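Local coordinates for Card1 endonuclease domain-containing protein (Vibrio cholerae, PDB 1XMX) that is of uncharacterised function but probably binds and cleaves nucleic acid through a C-terminal endonuclease domain of the PDDEXK superfamily, at residues D167-Q172 with V226-A231. Numbering follows the deposited sequence.
Sequences DQQLYQ and VEAKIA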
loop_
_atom_site.group_PDB
_atom_site.type_symbol
_atom_site.label_atom_id
_atom_site.label_comp_id
_atom_site.label_asym_id
_atom_site.label_seq_id
_atom_site.Cartn_x
_atom_site.Cartn_y
_atom_site.Cartn_z
ATOM N N ASP A 167 11.107 20.488 7.111
ATOM C CA ASP A 167 10.418 19.754 6.054
ATOM C C ASP A 167 10.494 20.430 4.702
ATOM O O ASP A 167 10.601 19.787 3.677
ATOM C CB ASP A 167 8.931 19.601 6.379
ATOM C CG ASP A 167 8.676 18.716 7.601
ATOM O OD1 ASP A 167 9.602 17.961 8.022
ATOM O OD2 ASP A 167 7.548 18.786 8.151
ATOM N N GLN A 168 10.347 21.732 4.685
ATOM C CA GLN A 168 10.345 22.396 3.400
ATOM C C GLN A 168 11.758 22.412 2.817
ATOM O O GLN A 168 11.909 22.175 1.634
ATOM C CB GLN A 168 9.745 23.807 3.518
ATOM C CG GLN A 168 10.451 24.878 2.687
ATOM C CD GLN A 168 9.877 26.273 2.910
ATOM O OE1 GLN A 168 10.141 26.919 3.955
ATOM N NE2 GLN A 168 9.122 26.768 1.924
ATOM N N GLN A 169 12.763 22.696 3.649
ATOM C CA GLN A 169 14.172 22.589 3.265
ATOM C C GLN A 169 14.493 21.178 2.757
ATOM O O GLN A 169 15.144 21.038 1.718
ATOM C CB GLN A 169 15.135 22.884 4.430
ATOM C CG GLN A 169 15.287 24.367 4.885
ATOM C CD GLN A 169 15.345 25.364 3.734
ATOM O OE1 GLN A 169 14.356 26.097 3.465
ATOM N NE2 GLN A 169 16.445 25.375 3.024
ATOM N N LEU A 170 14.026 20.143 3.464
ATOM C CA LEU A 170 14.330 18.769 3.023
ATOM C C LEU A 170 13.619 18.461 1.737
ATOM O O LEU A 170 14.170 17.783 0.853
ATOM C CB LEU A 170 13.985 17.722 4.094
ATOM C CG LEU A 170 14.840 17.801 5.357
ATOM C CD1 LEU A 170 14.514 16.604 6.222
ATOM C CD2 LEU A 170 16.319 17.849 5.021
ATOM N N TYR A 171 12.406 18.992 1.602
ATOM C CA TYR A 171 11.654 18.834 0.365
ATOM C C TYR A 171 12.321 19.524 -0.840
ATOM O O TYR A 171 12.464 18.958 -1.960
ATOM C CB TYR A 171 10.217 19.354 0.548
ATOM C CG TYR A 171 9.510 19.506 -0.760
ATOM C CD1 TYR A 171 8.970 18.399 -1.408
ATOM C CD2 TYR A 171 9.415 20.764 -1.378
ATOM C CE1 TYR A 171 8.305 18.526 -2.637
ATOM C CE2 TYR A 171 8.752 20.920 -2.622
ATOM C CZ TYR A 171 8.215 19.790 -3.243
ATOM O OH TYR A 171 7.572 19.931 -4.463
ATOM N N GLN A 172 12.726 20.766 -0.641
ATOM C CA GLN A 172 13.262 21.492 -1.759
ATOM C C GLN A 172 14.665 20.922 -2.107
ATOM O O GLN A 172 15.069 20.864 -3.266
ATOM C CB GLN A 172 13.281 22.985 -1.430
ATOM C CG GLN A 172 11.932 23.538 -1.015
ATOM C CD GLN A 172 11.931 25.051 -0.808
ATOM O OE1 GLN A 172 12.942 25.632 -0.451
ATOM N NE2 GLN A 172 10.772 25.693 -1.049
ATOM N N VAL A 226 24.613 23.061 3.411
ATOM C CA VAL A 226 24.910 24.297 4.160
ATOM C C VAL A 226 23.810 25.355 3.980
ATOM O O VAL A 226 23.292 25.883 4.949
ATOM C CB VAL A 226 26.332 24.849 3.837
ATOM C CG1 VAL A 226 26.622 26.220 4.485
ATOM C CG2 VAL A 226 27.393 23.857 4.328
ATOM N N GLU A 227 23.473 25.676 2.740
ATOM C CA GLU A 227 22.397 26.626 2.472
ATOM C C GLU A 227 21.084 26.215 3.196
ATOM O O GLU A 227 20.375 27.069 3.771
ATOM C CB GLU A 227 22.173 26.735 0.982
ATOM C CG GLU A 227 21.237 27.842 0.645
ATOM C CD GLU A 227 21.100 28.082 -0.841
ATOM O OE1 GLU A 227 22.114 28.307 -1.509
ATOM O OE2 GLU A 227 19.968 28.098 -1.341
ATOM N N ALA A 228 20.799 24.915 3.196
ATOM C CA ALA A 228 19.591 24.379 3.806
ATOM C C ALA A 228 19.650 24.385 5.294
ATOM O O ALA A 228 18.637 24.035 5.918
ATOM C CB ALA A 228 19.254 22.963 3.319
ATOM N N LYS A 229 20.791 24.827 5.837
ATOM C CA LYS A 229 21.077 24.853 7.293
ATOM C C LYS A 229 20.971 23.473 7.978
ATOM O O LYS A 229 20.756 23.392 9.188
ATOM C CB LYS A 229 20.256 25.923 8.049
ATOM C CG LYS A 229 20.507 27.339 7.536
ATOM C CD LYS A 229 19.795 28.434 8.365
ATOM C CE LYS A 229 19.815 29.820 7.637
ATOM N NZ LYS A 229 18.618 30.041 6.683
ATOM N N ILE A 230 21.166 22.389 7.222
ATOM C CA ILE A 230 21.172 21.063 7.840
ATOM C C ILE A 230 22.552 20.387 8.033
ATOM O O ILE A 230 22.646 19.244 8.561
ATOM C CB ILE A 230 20.220 20.102 7.110
ATOM C CG1 ILE A 230 20.649 19.943 5.639
ATOM C CG2 ILE A 230 18.826 20.591 7.225
ATOM C CD1 ILE A 230 20.008 18.716 4.983
ATOM N N ALA A 231 23.607 21.081 7.594
ATOM C CA ALA A 231 25.003 20.731 7.930
ATOM C C ALA A 231 25.880 21.957 7.889
ATOM O O ALA A 231 25.553 22.956 7.256
ATOM C CB ALA A 231 25.586 19.686 6.978
#
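Q169 lies alongside A228 where helix 164-179 passes the C-terminal end of helix 216-227, and their CA atoms are the nearest pair across the two segments, 5.7 Å apart. From its CB, 4.0 Å from the carbonyl O of A228, the glutamine steps to CG, which comes nearer, 3.5 Å from that same O. The chain then bends (chi2 -41°), so CD stays beside the loop. NE2 ends against A228, 3.4 Å from its CA and 3.7 Å from its CB. The amide nitrogen thus meets carbon in van der Waals contact. Glutamine suits this partly exposed border: its flexible chain runs CB and CG past the carbonyl O and can pack on a neighbour while carrying a polar end. A228 suits its place because a lone methyl lets the helix come close; L173 also touches it.

One residue further along, the contact turns apolar. L170 sends CD2 to CD1 of I230, 3.8 Å away, the two branched chains crossing obliquely. I230 places CG1 between its own backbone N and carbonyl carbon (chi1 60°), which carries CD1 toward the helix. Leucine and isoleucine fit this buried layer, where L166 and L173 also pack on I230 and F248 of helix 243-266 packs on L170.

Between A228 and I230, K229 takes a positive phi of 57° and closes helix 216-227 in a Schellman motif, with its N bonded to V226 O at 2.9 Å. The turn leaves the exposed lysine outside the contact and turns buried I230 back toward helix 164-179, which packs on this lead into the hairpin of strands 231-234 and 237-240. Helix, capping turn and hairpin, with strand 205-207 completing the three-stranded antiparallel sheet beside 237-240, have a topology consistent with a winged-helix domain.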